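Local coordinates for thioredoxin domain-containing protein (PDB 3HA9) that is of unknown exact function but probably acts as a thioredoxin-fold oxidoreductase, perhaps with antioxidant activity, at residues 18-23 against 124-129; 42-47 against 74-79; 49-54 against 130-135; 99-104 against 115-120. One frame throughout, in Å; residues are numbered along the deposited sequence.

Interaction 1: residues 18-23 against 124-129; sequences ASFSLT and EKFNVR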
loop_
_atom_site.group_PDB
_atom_site.type_symbol
_atom_site.label_atom_id
_atom_site.label_comp_id
_atom_site.label_asym_id
_atom_site.label_seq_id
_atom_site.Cartn_x
_atom_site.Cartn_y
_atom_site.Cartn_z
ATOM N N ALA A 18 3.936 -5.560 15.314
ATOM C CA ALA A 18 3.047 -5.656 14.135
ATOM C C ALA A 18 3.013 -4.377 13.312
ATOM O O ALA A 18 2.547 -4.375 12.157
ATOM C CB ALA A 18 1.613 -6.036 14.583
ATOM N N SER A 19 3.510 -3.294 13.914
ATOM C CA SER A 19 3.473 -1.972 13.303
ATOM C C SER A 19 4.456 -1.865 12.137
ATOM O O SER A 19 5.401 -2.651 12.016
ATOM C CB SER A 19 3.753 -0.885 14.357
ATOM O OG SER A 19 5.133 -0.829 14.696
ATOM N N PHE A 20 4.216 -0.897 11.267
ATOM C CA PHE A 20 5.079 -0.701 10.117
ATOM C C PHE A 20 5.464 0.759 9.932
ATOM O O PHE A 20 4.869 1.655 10.532
ATOM C CB PHE A 20 4.403 -1.231 8.855
ATOM C CG PHE A 20 3.144 -0.495 8.478
ATOM C CD1 PHE A 20 3.169 0.498 7.504
ATOM C CD2 PHE A 20 1.927 -0.805 9.090
ATOM C CE1 PHE A 20 2.001 1.180 7.149
ATOM C CE2 PHE A 20 0.763 -0.126 8.743
ATOM C CZ PHE A 20 0.802 0.865 7.772
ATOM N N SER A 21 6.479 0.982 9.104
ATOM C CA SER A 21 6.823 2.323 8.654
ATOM C C SER A 21 7.051 2.303 7.140
ATOM O O SER A 21 7.290 1.244 6.549
ATOM C CB SER A 21 8.031 2.872 9.422
ATOM O OG SER A 21 9.233 2.714 8.685
ATOM N N LEU A 22 6.927 3.468 6.513
ATOM C CA LEU A 22 7.024 3.583 5.068
ATOM C C LEU A 22 8.054 4.653 4.740
ATOM O O LEU A 22 8.159 5.629 5.467
ATOM C CB LEU A 22 5.674 4.021 4.496
ATOM C CG LEU A 22 4.413 3.281 4.954
ATOM C CD1 LEU A 22 3.246 4.249 5.065
ATOM C CD2 LEU A 22 4.097 2.175 3.991
ATOM N N THR A 23 8.805 4.461 3.656
ATOM C CA THR A 23 9.732 5.477 3.140
ATOM C C THR A 23 9.122 6.109 1.895
ATOM O O THR A 23 8.927 5.414 0.888
ATOM C CB THR A 23 11.102 4.870 2.728
ATOM O OG1 THR A 23 10.914 3.886 1.696
ATOM C CG2 THR A 23 11.805 4.234 3.915
ATOM N N GLU A 124 6.982 -8.313 2.111
ATOM C CA GLU A 124 7.048 -9.390 3.084
ATOM C C GLU A 124 6.063 -9.160 4.226
ATOM O O GLU A 124 5.329 -10.080 4.621
ATOM C CB GLU A 124 8.476 -9.502 3.621
ATOM C CG GLU A 124 8.671 -10.582 4.698
ATOM C CD GLU A 124 10.090 -10.609 5.261
ATOM O OE1 GLU A 124 11.033 -10.206 4.547
ATOM O OE2 GLU A 124 10.276 -11.051 6.414
ATOM N N LYS A 125 6.038 -7.937 4.751
ATOM C CA LYS A 125 5.160 -7.611 5.890
ATOM C C LYS A 125 3.692 -7.927 5.597
ATOM O O LYS A 125 3.005 -8.525 6.420
ATOM C CB LYS A 125 5.301 -6.124 6.263
ATOM C CG LYS A 125 4.505 -5.689 7.517
ATOM C CD LYS A 125 5.261 -6.036 8.782
ATOM C CE LYS A 125 4.676 -5.324 10.009
ATOM N NZ LYS A 125 5.632 -5.515 11.109
ATOM N N PHE A 126 3.216 -7.501 4.435
ATOM C CA PHE A 126 1.799 -7.604 4.103
ATOM C C PHE A 126 1.451 -8.797 3.221
ATOM O O PHE A 126 0.341 -8.882 2.692
ATOM C CB PHE A 126 1.310 -6.283 3.509
ATOM C CG PHE A 126 1.198 -5.205 4.547
ATOM C CD1 PHE A 126 0.104 -5.175 5.401
ATOM C CD2 PHE A 126 2.213 -4.277 4.714
ATOM C CE1 PHE A 126 0.016 -4.210 6.397
ATOM C CE2 PHE A 126 2.115 -3.301 5.694
ATOM C CZ PHE A 126 1.022 -3.275 6.527
ATOM N N ASN A 127 2.385 -9.727 3.090
ATOM C CA ASN A 127 2.086 -10.971 2.369
ATOM C C ASN A 127 1.530 -10.682 0.975
ATOM O O ASN A 127 0.540 -11.280 0.528
ATOM C CB ASN A 127 1.141 -11.841 3.217
ATOM C CG ASN A 127 1.673 -12.039 4.620
ATOM O OD1 ASN A 127 2.874 -12.223 4.813
ATOM N ND2 ASN A 127 0.788 -11.993 5.602
ATOM N N VAL A 128 2.200 -9.770 0.291
ATOM C CA VAL A 128 1.705 -9.227 -0.988
ATOM C C VAL A 128 1.788 -10.299 -2.076
ATOM O O VAL A 128 2.852 -10.894 -2.293
ATOM C CB VAL A 128 2.499 -7.986 -1.365
ATOM C CG1 VAL A 128 2.123 -7.484 -2.746
ATOM C CG2 VAL A 128 2.257 -6.887 -0.301
ATOM N N ARG A 129 0.667 -10.524 -2.752
ATOM C CA ARG A 129 0.519 -11.678 -3.654
ATOM C C ARG A 129 0.672 -11.351 -5.146
ATOM O O ARG A 129 0.682 -12.259 -5.971
ATOM C CB ARG A 129 -0.858 -12.342 -3.420
ATOM C CG ARG A 129 -1.052 -12.902 -2.016
ATOM C CD ARG A 129 -2.325 -13.734 -1.957
ATOM N NE ARG A 129 -2.089 -15.103 -2.416
ATOM C CZ ARG A 129 -1.531 -16.049 -1.658
ATOM N NH1 ARG A 129 -1.165 -15.779 -0.410
ATOM N NH2 ARG A 129 -1.359 -17.274 -2.133
#
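The ammonium group of Lys125 is held against carbonyls at and just past the end of helix 3-18. Its NZ donates to Ser19 O at 3.0 Å, approaching from above the carbonyl plane, 44° out of it, and so not along a lone pair; a second, weak bond goes to Glu17 O. The methylene just behind shares the same cradle, with CE 3.2 Å from Ala18 O. The lysine chain bends at chi2 (82°) and then runs nearly extended, which carries its amine from the last turn of helix 121-125 across to the other segment.

Beside this polar tie stands an aromatic one. Phe126 turns its edge to the face of Phe20 in a T-shaped pair, ring planes at 83° and centroids 5.2 Å apart. The touching atom is Phe126 CZ, which sits above the rim of the Phe20 ring, 3.7 Å from CD2. Phe126 also rests on Leu42 and Val135, and Phe20 on Met137, so the pair lies over the central strands. Just past the lysine the chain turns off: Val128 N reaches back to Val123 O, and Asn127, with positive phi, is the C-prime residue of the Schellman motif that ends helix 121-125.

Interaction 2: residues 42-47 against 74-79; sequences LWFMAA and IDFWTA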
loop_
_atom_site.group_PDB
_atom_site.type_symbol
_atom_site.label_atom_id
_atom_site.label_comp_id
_atom_site.label_asym_id
_atom_site.label_seq_id
_atom_site.Cartn_x
_atom_site.Cartn_y
_atom_site.Cartn_z
ATOM N N LEU A 42 -3.311 0.803 1.224
ATOM C CA LEU A 42 -1.966 0.529 0.735
ATOM C C LEU A 42 -2.108 -0.160 -0.613
ATOM O O LEU A 42 -2.718 -1.220 -0.707
ATOM C CB LEU A 42 -1.177 -0.366 1.709
ATOM C CG LEU A 42 -1.089 0.093 3.163
ATOM C CD1 LEU A 42 -0.106 -0.822 3.925
ATOM C CD2 LEU A 42 -0.620 1.535 3.240
ATOM N N TRP A 43 -1.593 0.465 -1.665
ATOM C CA TRP A 43 -1.719 -0.110 -2.990
ATOM C C TRP A 43 -0.328 -0.510 -3.476
ATOM O O TRP A 43 0.484 0.362 -3.796
ATOM C CB TRP A 43 -2.340 0.912 -3.940
ATOM C CG TRP A 43 -2.463 0.386 -5.349
ATOM C CD1 TRP A 43 -2.645 -0.916 -5.727
ATOM C CD2 TRP A 43 -2.404 1.151 -6.546
ATOM N NE1 TRP A 43 -2.695 -1.009 -7.096
ATOM C CE2 TRP A 43 -2.550 0.248 -7.626
ATOM C CE3 TRP A 43 -2.215 2.515 -6.820
ATOM C CZ2 TRP A 43 -2.530 0.665 -8.971
ATOM C CZ3 TRP A 43 -2.200 2.938 -8.179
ATOM C CH2 TRP A 43 -2.367 2.007 -9.229
ATOM N N PHE A 44 -0.074 -1.826 -3.517
ATOM C CA PHE A 44 1.230 -2.355 -3.955
ATOM C C PHE A 44 1.170 -2.533 -5.452
ATOM O O PHE A 44 0.299 -3.241 -5.951
ATOM C CB PHE A 44 1.504 -3.694 -3.268
ATOM C CG PHE A 44 1.758 -3.559 -1.790
ATOM C CD1 PHE A 44 3.074 -3.445 -1.323
ATOM C CD2 PHE A 44 0.692 -3.495 -0.871
ATOM C CE1 PHE A 44 3.333 -3.301 0.044
ATOM C CE2 PHE A 44 0.939 -3.347 0.508
ATOM C CZ PHE A 44 2.235 -3.242 0.961
ATOM N N MET A 45 2.079 -1.862 -6.160
ATOM C CA MET A 45 1.965 -1.767 -7.621
ATOM C C MET A 45 3.326 -1.632 -8.298
ATOM O O MET A 45 4.363 -1.651 -7.632
ATOM C CB MET A 45 0.987 -0.640 -8.023
ATOM C CG MET A 45 1.191 0.728 -7.319
ATOM S SD MET A 45 2.706 1.629 -7.751
ATOM C CE MET A 45 2.272 2.177 -9.388
ATOM N N ALA A 46 3.303 -1.534 -9.624
ATOM C CA ALA A 46 4.501 -1.291 -10.440
ATOM C C ALA A 46 4.046 -0.478 -11.627
ATOM O O ALA A 46 2.896 -0.624 -12.079
ATOM C CB ALA A 46 5.121 -2.626 -10.899
ATOM N N ALA A 47 4.927 0.380 -12.133
ATOM C CA ALA A 47 4.530 1.322 -13.177
ATOM C C ALA A 47 4.175 0.633 -14.492
ATOM O O ALA A 47 3.382 1.153 -15.272
ATOM C CB ALA A 47 5.605 2.370 -13.382
ATOM N N ILE A 74 2.425 2.269 -3.412
ATOM C CA ILE A 74 3.681 1.641 -2.988
ATOM C C ILE A 74 4.243 0.916 -4.194
ATOM O O ILE A 74 3.743 -0.147 -4.551
ATOM C CB ILE A 74 3.499 0.637 -1.825
ATOM C CG1 ILE A 74 2.940 1.338 -0.595
ATOM C CG2 ILE A 74 4.869 -0.037 -1.494
ATOM C CD1 ILE A 74 2.498 0.395 0.563
ATOM N N ASP A 75 5.275 1.489 -4.813
ATOM C CA ASP A 75 5.891 0.842 -5.968
ATOM C C ASP A 75 7.001 -0.010 -5.400
ATOM O O ASP A 75 7.977 0.524 -4.856
ATOM C CB ASP A 75 6.448 1.898 -6.944
ATOM C CG ASP A 75 6.999 1.290 -8.235
ATOM O OD1 ASP A 75 7.358 0.097 -8.249
ATOM O OD2 ASP A 75 7.069 2.025 -9.252
ATOM N N PHE A 76 6.845 -1.333 -5.507
ATOM C CA PHE A 76 7.841 -2.240 -4.955
ATOM C C PHE A 76 8.744 -2.814 -6.031
ATOM O O PHE A 76 9.548 -3.721 -5.757
ATOM C CB PHE A 76 7.183 -3.343 -4.077
ATOM C CG PHE A 76 6.346 -4.356 -4.836
ATOM C CD1 PHE A 76 6.909 -5.559 -5.290
ATOM C CD2 PHE A 76 4.985 -4.143 -5.018
ATOM C CE1 PHE A 76 6.126 -6.526 -5.935
ATOM C CE2 PHE A 76 4.189 -5.097 -5.661
ATOM C CZ PHE A 76 4.765 -6.296 -6.112
ATOM N N TRP A 77 8.634 -2.287 -7.257
ATOM C CA TRP A 77 9.424 -2.825 -8.359
ATOM C C TRP A 77 10.803 -2.140 -8.369
ATOM O O TRP A 77 11.137 -1.357 -9.257
ATOM C CB TRP A 77 8.666 -2.705 -9.694
ATOM C CG TRP A 77 9.209 -3.674 -10.714
ATOM C CD1 TRP A 77 10.070 -3.396 -11.726
ATOM C CD2 TRP A 77 8.961 -5.077 -10.760
ATOM N NE1 TRP A 77 10.354 -4.543 -12.433
ATOM C CE2 TRP A 77 9.679 -5.589 -11.861
ATOM C CE3 TRP A 77 8.170 -5.951 -9.998
ATOM C CZ2 TRP A 77 9.664 -6.941 -12.200
ATOM C CZ3 TRP A 77 8.148 -7.309 -10.349
ATOM C CH2 TRP A 77 8.893 -7.780 -11.446
ATOM N N THR A 78 11.584 -2.442 -7.332
ATOM C CA THR A 78 12.867 -1.802 -7.093
ATOM C C THR A 78 13.990 -2.831 -7.124
ATOM O O THR A 78 13.746 -4.028 -6.942
ATOM C CB THR A 78 12.905 -1.164 -5.677
ATOM O OG1 THR A 78 12.709 -2.187 -4.682
ATOM C CG2 THR A 78 11.834 -0.088 -5.533
ATOM N N ALA A 79 15.223 -2.360 -7.330
ATOM C CA ALA A 79 16.363 -3.278 -7.411
ATOM C C ALA A 79 16.451 -4.173 -6.177
ATOM O O ALA A 79 16.718 -5.375 -6.292
ATOM C CB ALA A 79 17.658 -2.501 -7.612
#
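Phe44 and Ile74 stand side by side on neighbouring parallel strands, 39-45 and 69-75, which helix 52-65 links into a beta-alpha-beta unit of the thioredoxin fold. Ile74 N gives its hydrogen to Trp43 O at 2.7 Å, Met45 N to Ile74 O, and Phe76 N to Met45 O in a longer bond of 3.3 Å.

On the face carrying Phe44 and Ile74, the isoleucine chain runs out with CG1 anti to its carbonyl carbon (chi1 -61°), which lays CD1 over the phenylalanine ring, 4.0 Å from the centroid and 22° off the normal: a CH-pi contact. CD1 also touches Leu42 CB, while Phe76 brings CE2 beside Phe44 CB.

The other face holds Met45, folded at all three torsions. With CG placed between the backbone N and carbonyl carbon (chi1 48°), the chain curls back so that CG covers the centre of the Trp43 ring and SD comes 3.8 Å from Asp75 CB. At the strand's end, Asp75 OD1 accepts Trp77 N at 2.9 Å, closing an Asx turn. Replacing Asp75 with an alanine would probably leave Trp77 N without this acceptor and let the turn after the strand drift. Trp77 itself meets the other strand's continuation through CB, 3.7 Å from Ala46 CB.

Interaction 3: residues 49-54 against 130-135; sequences CPSCVY and SIDYIV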
loop_
_atom_site.group_PDB
_atom_site.type_symbol
_atom_site.label_atom_id
_atom_site.label_comp_id
_atom_site.label_asym_id
_atom_site.label_seq_id
_atom_site.Cartn_x
_atom_site.Cartn_y
_atom_site.Cartn_z
ATOM N N CYS A 49 2.713 -2.446 -14.627
ATOM C CA CYS A 49 1.665 -3.431 -14.358
ATOM C C CYS A 49 0.435 -3.140 -15.237
ATOM O O CYS A 49 -0.092 -2.037 -15.193
ATOM C CB CYS A 49 1.334 -3.403 -12.846
ATOM S SG CYS A 49 -0.393 -3.760 -12.307
ATOM N N PRO A 50 0.029 -4.104 -16.100
ATOM C CA PRO A 50 -1.093 -3.850 -16.994
ATOM C C PRO A 50 -2.387 -3.467 -16.282
ATOM O O PRO A 50 -3.051 -2.503 -16.701
ATOM C CB PRO A 50 -1.247 -5.175 -17.751
ATOM C CG PRO A 50 0.152 -5.722 -17.801
ATOM C CD PRO A 50 0.751 -5.342 -16.463
ATOM N N SER A 51 -2.729 -4.201 -15.222
ATOM C CA SER A 51 -3.990 -4.010 -14.495
ATOM C C SER A 51 -4.020 -2.724 -13.662
ATOM O O SER A 51 -5.083 -2.221 -13.293
ATOM C CB SER A 51 -4.297 -5.232 -13.620
ATOM O OG SER A 51 -3.357 -5.336 -12.550
ATOM N N CYS A 52 -2.851 -2.184 -13.389
ATOM C CA CYS A 52 -2.751 -1.075 -12.449
ATOM C C CYS A 52 -3.358 0.215 -12.982
ATOM O O CYS A 52 -3.767 1.068 -12.203
ATOM C CB CYS A 52 -1.303 -0.863 -12.010
ATOM S SG CYS A 52 -0.712 -2.198 -10.940
ATOM N N VAL A 53 -3.413 0.360 -14.307
ATOM C CA VAL A 53 -4.077 1.520 -14.903
ATOM C C VAL A 53 -5.560 1.546 -14.509
ATOM O O VAL A 53 -6.097 2.611 -14.124
ATOM C CB VAL A 53 -3.880 1.568 -16.447
ATOM C CG1 VAL A 53 -4.679 2.711 -17.066
ATOM C CG2 VAL A 53 -2.379 1.729 -16.774
ATOM N N TYR A 54 -6.224 0.394 -14.623
ATOM C CA TYR A 54 -7.621 0.300 -14.197
ATOM C C TYR A 54 -7.744 0.510 -12.677
ATOM O O TYR A 54 -8.650 1.214 -12.211
ATOM C CB TYR A 54 -8.271 -1.033 -14.625
ATOM C CG TYR A 54 -9.649 -1.207 -14.030
ATOM C CD1 TYR A 54 -10.703 -0.381 -14.428
ATOM C CD2 TYR A 54 -9.896 -2.166 -13.038
ATOM C CE1 TYR A 54 -11.969 -0.510 -13.864
ATOM C CE2 TYR A 54 -11.160 -2.303 -12.475
ATOM C CZ TYR A 54 -12.193 -1.473 -12.896
ATOM O OH TYR A 54 -13.455 -1.587 -12.352
ATOM N N SER A 130 0.793 -10.069 -5.495
ATOM C CA SER A 130 0.842 -9.662 -6.924
ATOM C C SER A 130 1.331 -8.232 -7.053
ATOM O O SER A 130 1.556 -7.561 -6.037
ATOM C CB SER A 130 -0.558 -9.755 -7.547
ATOM O OG SER A 130 -1.378 -8.677 -7.087
ATOM N N ILE A 131 1.501 -7.776 -8.294
ATOM C CA ILE A 131 1.892 -6.387 -8.555
ATOM C C ILE A 131 0.697 -5.428 -8.668
ATOM O O ILE A 131 0.844 -4.308 -9.139
ATOM C CB ILE A 131 2.776 -6.276 -9.833
ATOM C CG1 ILE A 131 2.010 -6.790 -11.050
ATOM C CG2 ILE A 131 4.092 -7.040 -9.638
ATOM C CD1 ILE A 131 2.742 -6.573 -12.375
ATOM N N ASP A 132 -0.479 -5.873 -8.233
ATOM C CA ASP A 132 -1.655 -5.001 -8.143
ATOM C C ASP A 132 -2.452 -5.507 -6.951
ATOM O O ASP A 132 -3.452 -6.219 -7.091
ATOM C CB ASP A 132 -2.461 -5.011 -9.455
ATOM C CG ASP A 132 -3.577 -3.964 -9.491
ATOM O OD1 ASP A 132 -3.831 -3.300 -8.466
ATOM O OD2 ASP A 132 -4.254 -3.837 -10.552
ATOM N N TYR A 133 -1.999 -5.127 -5.764
ATOM C CA TYR A 133 -2.493 -5.735 -4.534
ATOM C C TYR A 133 -2.877 -4.636 -3.578
ATOM O O TYR A 133 -2.163 -3.654 -3.441
ATOM C CB TYR A 133 -1.386 -6.629 -3.926
ATOM C CG TYR A 133 -1.815 -7.458 -2.720
ATOM C CD1 TYR A 133 -2.395 -8.719 -2.887
ATOM C CD2 TYR A 133 -1.605 -6.986 -1.416
ATOM C CE1 TYR A 133 -2.774 -9.476 -1.786
ATOM C CE2 TYR A 133 -2.002 -7.739 -0.294
ATOM C CZ TYR A 133 -2.574 -8.983 -0.500
ATOM O OH TYR A 133 -2.971 -9.734 0.578
ATOM N N ILE A 134 -4.010 -4.819 -2.905
ATOM C CA ILE A 134 -4.625 -3.778 -2.090
ATOM C C ILE A 134 -4.727 -4.261 -0.644
ATOM O O ILE A 134 -5.159 -5.391 -0.398
ATOM C CB ILE A 134 -6.052 -3.462 -2.649
ATOM C CG1 ILE A 134 -5.962 -2.672 -3.969
ATOM C CG2 ILE A 134 -6.939 -2.753 -1.606
ATOM C CD1 ILE A 134 -5.580 -1.205 -3.794
ATOM N N VAL A 135 -4.269 -3.441 0.301
ATOM C CA VAL A 135 -4.585 -3.638 1.732
ATOM C C VAL A 135 -5.368 -2.422 2.231
ATOM O O VAL A 135 -4.890 -1.286 2.133
ATOM C CB VAL A 135 -3.307 -3.809 2.584
ATOM C CG1 VAL A 135 -3.665 -4.061 4.068
ATOM C CG2 VAL A 135 -2.478 -4.957 2.046
#
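The flat carboxylate of Asp132 has Cys52 SG above one face, 3.7 Å from CG. Its two oxygens are bound by different parts of the chain: OD2 offers its anti lone pair to Ser51 OG in a short bond of 2.7 Å, and OD1 accepts the indole NE1 of Trp43. Bonds at both oxygens fix the rotation of the group. The aspartate reaches them with CG anti to its own backbone N (chi1 -171°), while Ser51 tucks OG between its backbone N and carbonyl carbon, turned to the acid. Changing Asp132 to an alanine would probably leave both Ser51 OG and the Trp43 indole without their acceptors and take the carboxylate away from beside the sulfur of Cys52.

Cys49 and Cys52 are joined as a disulfide, SG to SG 2.1 Å, in the CxxC arrangement at a helix start known from thioredoxins. Both sulfurs lean on the carbonyl of Ile131: Cys52 SG is 3.2 Å from Ile131 O, and Cys49 SG is slightly farther off. The isoleucine also sends CD1 to Cys49 CB at 3.5 Å, covering the methylene of that cysteine. In thioredoxins the loop facing the disulfide usually carries a cis-proline; here Ile131 and Asp132 probably fill that place. On the strand side, Asp132 N bonds Ser130 OG in an ST turn.

The disulfide thus sits where helix 52-65 begins, against the loop leading into strand 133-138, with Met45 of strand 39-45 and Phe104 of helix 98-108 also packed on Cys52.

Interaction 4: residues 99-104 against 115-120; sequences EMFRKF and MVMDDG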
loop_
_atom_site.group_PDB
_atom_site.type_symbol
_atom_site.label_atom_id
_atom_site.label_comp_id
_atom_site.label_asym_id
_atom_site.label_seq_id
_atom_site.Cartn_x
_atom_site.Cartn_y
_atom_site.Cartn_z
ATOM N N GLU A 99 11.234 8.376 -11.647
ATOM C CA GLU A 99 10.597 9.121 -12.746
ATOM C C GLU A 99 9.420 8.356 -13.368
ATOM O O GLU A 99 8.374 8.936 -13.637
ATOM C CB GLU A 99 11.636 9.488 -13.830
ATOM C CG GLU A 99 11.036 10.132 -15.091
ATOM C CD GLU A 99 12.037 10.373 -16.239
ATOM O OE1 GLU A 99 13.251 10.054 -16.112
ATOM O OE2 GLU A 99 11.604 10.915 -17.286
ATOM N N MET A 100 9.611 7.072 -13.628
ATOM C CA MET A 100 8.554 6.230 -14.203
ATOM C C MET A 100 7.362 6.130 -13.274
ATOM O O MET A 100 6.213 6.148 -13.733
ATOM C CB MET A 100 9.098 4.828 -14.478
ATOM C CG MET A 100 10.073 4.777 -15.646
ATOM S SD MET A 100 10.940 3.177 -15.831
ATOM C CE MET A 100 9.493 2.098 -15.935
ATOM N N PHE A 101 7.644 5.990 -11.976
ATOM C CA PHE A 101 6.615 5.875 -10.952
ATOM C C PHE A 101 5.810 7.171 -10.914
ATOM O O PHE A 101 4.578 7.138 -10.976
ATOM C CB PHE A 101 7.300 5.577 -9.608
ATOM C CG PHE A 101 6.363 5.443 -8.409
ATOM C CD1 PHE A 101 5.024 5.086 -8.535
ATOM C CD2 PHE A 101 6.891 5.606 -7.139
ATOM C CE1 PHE A 101 4.187 4.948 -7.384
ATOM C CE2 PHE A 101 6.094 5.477 -5.983
ATOM C CZ PHE A 101 4.740 5.134 -6.103
ATOM N N ARG A 102 6.509 8.309 -10.868
ATOM C CA ARG A 102 5.850 9.625 -10.884
ATOM C C ARG A 102 4.987 9.835 -12.104
ATOM O O ARG A 102 3.865 10.343 -11.991
ATOM C CB ARG A 102 6.884 10.750 -10.802
ATOM C CG ARG A 102 7.505 10.890 -9.431
ATOM C CD ARG A 102 8.482 12.073 -9.387
ATOM N NE ARG A 102 9.373 12.054 -8.220
ATOM C CZ ARG A 102 9.039 12.431 -6.986
ATOM N NH1 ARG A 102 7.814 12.857 -6.704
ATOM N NH2 ARG A 102 9.946 12.405 -6.020
ATOM N N LYS A 103 5.513 9.432 -13.262
ATOM C CA LYS A 103 4.808 9.612 -14.517
ATOM C C LYS A 103 3.519 8.791 -14.560
ATOM O O LYS A 103 2.504 9.261 -15.055
ATOM C CB LYS A 103 5.723 9.257 -15.703
ATOM C CG LYS A 103 5.093 9.439 -17.082
ATOM C CD LYS A 103 4.727 10.881 -17.322
ATOM C CE LYS A 103 4.625 11.216 -18.790
ATOM N NZ LYS A 103 4.807 12.672 -18.961
ATOM N N PHE A 104 3.583 7.571 -14.039
ATOM C CA PHE A 104 2.408 6.705 -13.977
ATOM C C PHE A 104 1.338 7.357 -13.120
ATOM O O PHE A 104 0.155 7.459 -13.522
ATOM C CB PHE A 104 2.775 5.308 -13.436
ATOM C CG PHE A 104 1.594 4.428 -13.222
ATOM C CD1 PHE A 104 1.123 3.616 -14.245
ATOM C CD2 PHE A 104 0.911 4.437 -11.997
ATOM C CE1 PHE A 104 -0.016 2.808 -14.049
ATOM C CE2 PHE A 104 -0.223 3.637 -11.799
ATOM C CZ PHE A 104 -0.682 2.819 -12.829
ATOM N N MET A 115 3.339 8.741 -2.161
ATOM C CA MET A 115 4.060 7.801 -3.027
ATOM C C MET A 115 5.237 7.203 -2.237
ATOM O O MET A 115 6.010 7.913 -1.589
ATOM C CB MET A 115 4.541 8.473 -4.330
ATOM C CG MET A 115 3.430 8.744 -5.414
ATOM S SD MET A 115 4.074 9.729 -6.800
ATOM C CE MET A 115 4.001 11.379 -6.158
ATOM N N VAL A 116 5.360 5.882 -2.282
ATOM C CA VAL A 116 6.359 5.162 -1.496
ATOM C C VAL A 116 7.020 4.166 -2.428
ATOM O O VAL A 116 6.352 3.605 -3.280
ATOM C CB VAL A 116 5.665 4.391 -0.315
ATOM C CG1 VAL A 116 6.558 3.355 0.304
ATOM C CG2 VAL A 116 5.203 5.377 0.766
ATOM N N MET A 117 8.327 3.975 -2.300
ATOM C CA MET A 117 8.979 2.874 -3.008
ATOM C C MET A 117 9.456 1.877 -1.953
ATOM O O MET A 117 9.999 2.282 -0.903
ATOM C CB MET A 117 10.110 3.376 -3.927
ATOM C CG MET A 117 9.662 4.341 -5.070
ATOM S SD MET A 117 10.827 4.540 -6.473
ATOM C CE MET A 117 10.221 3.220 -7.538
ATOM N N ASP A 118 9.184 0.592 -2.179
ATOM C CA ASP A 118 9.494 -0.449 -1.191
ATOM C C ASP A 118 10.677 -1.272 -1.636
ATOM O O ASP A 118 10.831 -1.568 -2.817
ATOM C CB ASP A 118 8.280 -1.367 -1.018
ATOM C CG ASP A 118 8.520 -2.502 -0.024
ATOM O OD1 ASP A 118 8.976 -2.234 1.097
ATOM O OD2 ASP A 118 8.171 -3.661 -0.360
ATOM N N ASP A 119 11.484 -1.678 -0.661
ATOM C CA ASP A 119 12.648 -2.515 -0.913
ATOM C C ASP A 119 12.355 -4.012 -0.742
ATOM O O ASP A 119 13.286 -4.812 -0.683
ATOM C CB ASP A 119 13.809 -2.077 -0.003
ATOM C CG ASP A 119 13.520 -2.295 1.484
ATOM O OD1 ASP A 119 12.432 -2.757 1.848
ATOM O OD2 ASP A 119 14.407 -1.989 2.307
ATOM N N GLY A 120 11.078 -4.388 -0.672
ATOM C CA GLY A 120 10.686 -5.779 -0.405
ATOM C C GLY A 120 10.226 -5.995 1.034
ATOM O O GLY A 120 9.541 -6.979 1.318
#
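Phe101 points from helix 98-108 toward strand 114-117 and meets three consecutive residues there. Its CG lies anti to the backbone N, which directs the ring at the strand. Met115, the next most covered residue, approaches through both its methylene and its sulfur. CB lies 3.8 Å from Phe101 CE2, and SD stands above the ring, 4.7 Å from the centroid and only 9° off the normal, a Met-aromatic contact at some distance. Between the two methionines the backbone itself comes close, with Val116 O 3.3 Å from Phe101 CE2.

Met117 meets the same ring obliquely. Its CG is 3.7 Å from Phe101 CD2, and its chain bends at chi3 (90°), which brings CE back to about 4.1 Å from that same CD2; SD is farther from the centroid than that of Met115, making a second, looser Met-aromatic contact. Both methionine chains run past the phenylalanine in the opposite direction, so the side chains interleave.

Arg102 adds a margin: its NH1 passes near Met115 CE, while NH2 is engaged in a salt bridge with Asp26. Deeper in, Phe101 also touches Met45 and Asp75. Helix and strand run roughly antiparallel, at 149° with their axes 10.3 Å apart, the layering of a helix over the edge strand of an alpha/beta sheet, here probably the added helix and strand of TlpA-like thioredoxin folds.

Overall arrangement
Three of the contacts gather on the central mixed sheet, ordered 114-117, 69-75, 39-45, 133-138, 143-148. Interaction 2 pairs two of its inner strands; its centre lies about 6 Å from that of interaction 4 and about 9 Å from that of interaction 3. Interaction 4 covers the outer strand 114-117, and interaction 3 sets the disulfide against the loop before strand 133-138. Phe104 of helix 98-108 bridges 3 and 4 by packing on Cys52 and Val53. Interaction 1, its centre about 12 to 17 Å from the others, joins the end of helix 3-18 and the residues after it to the end of helix 121-125. Its segments bracket 2 and 4 along the chain and alternate with those of 3, tying distant sequence into one compact thioredoxin-like domain.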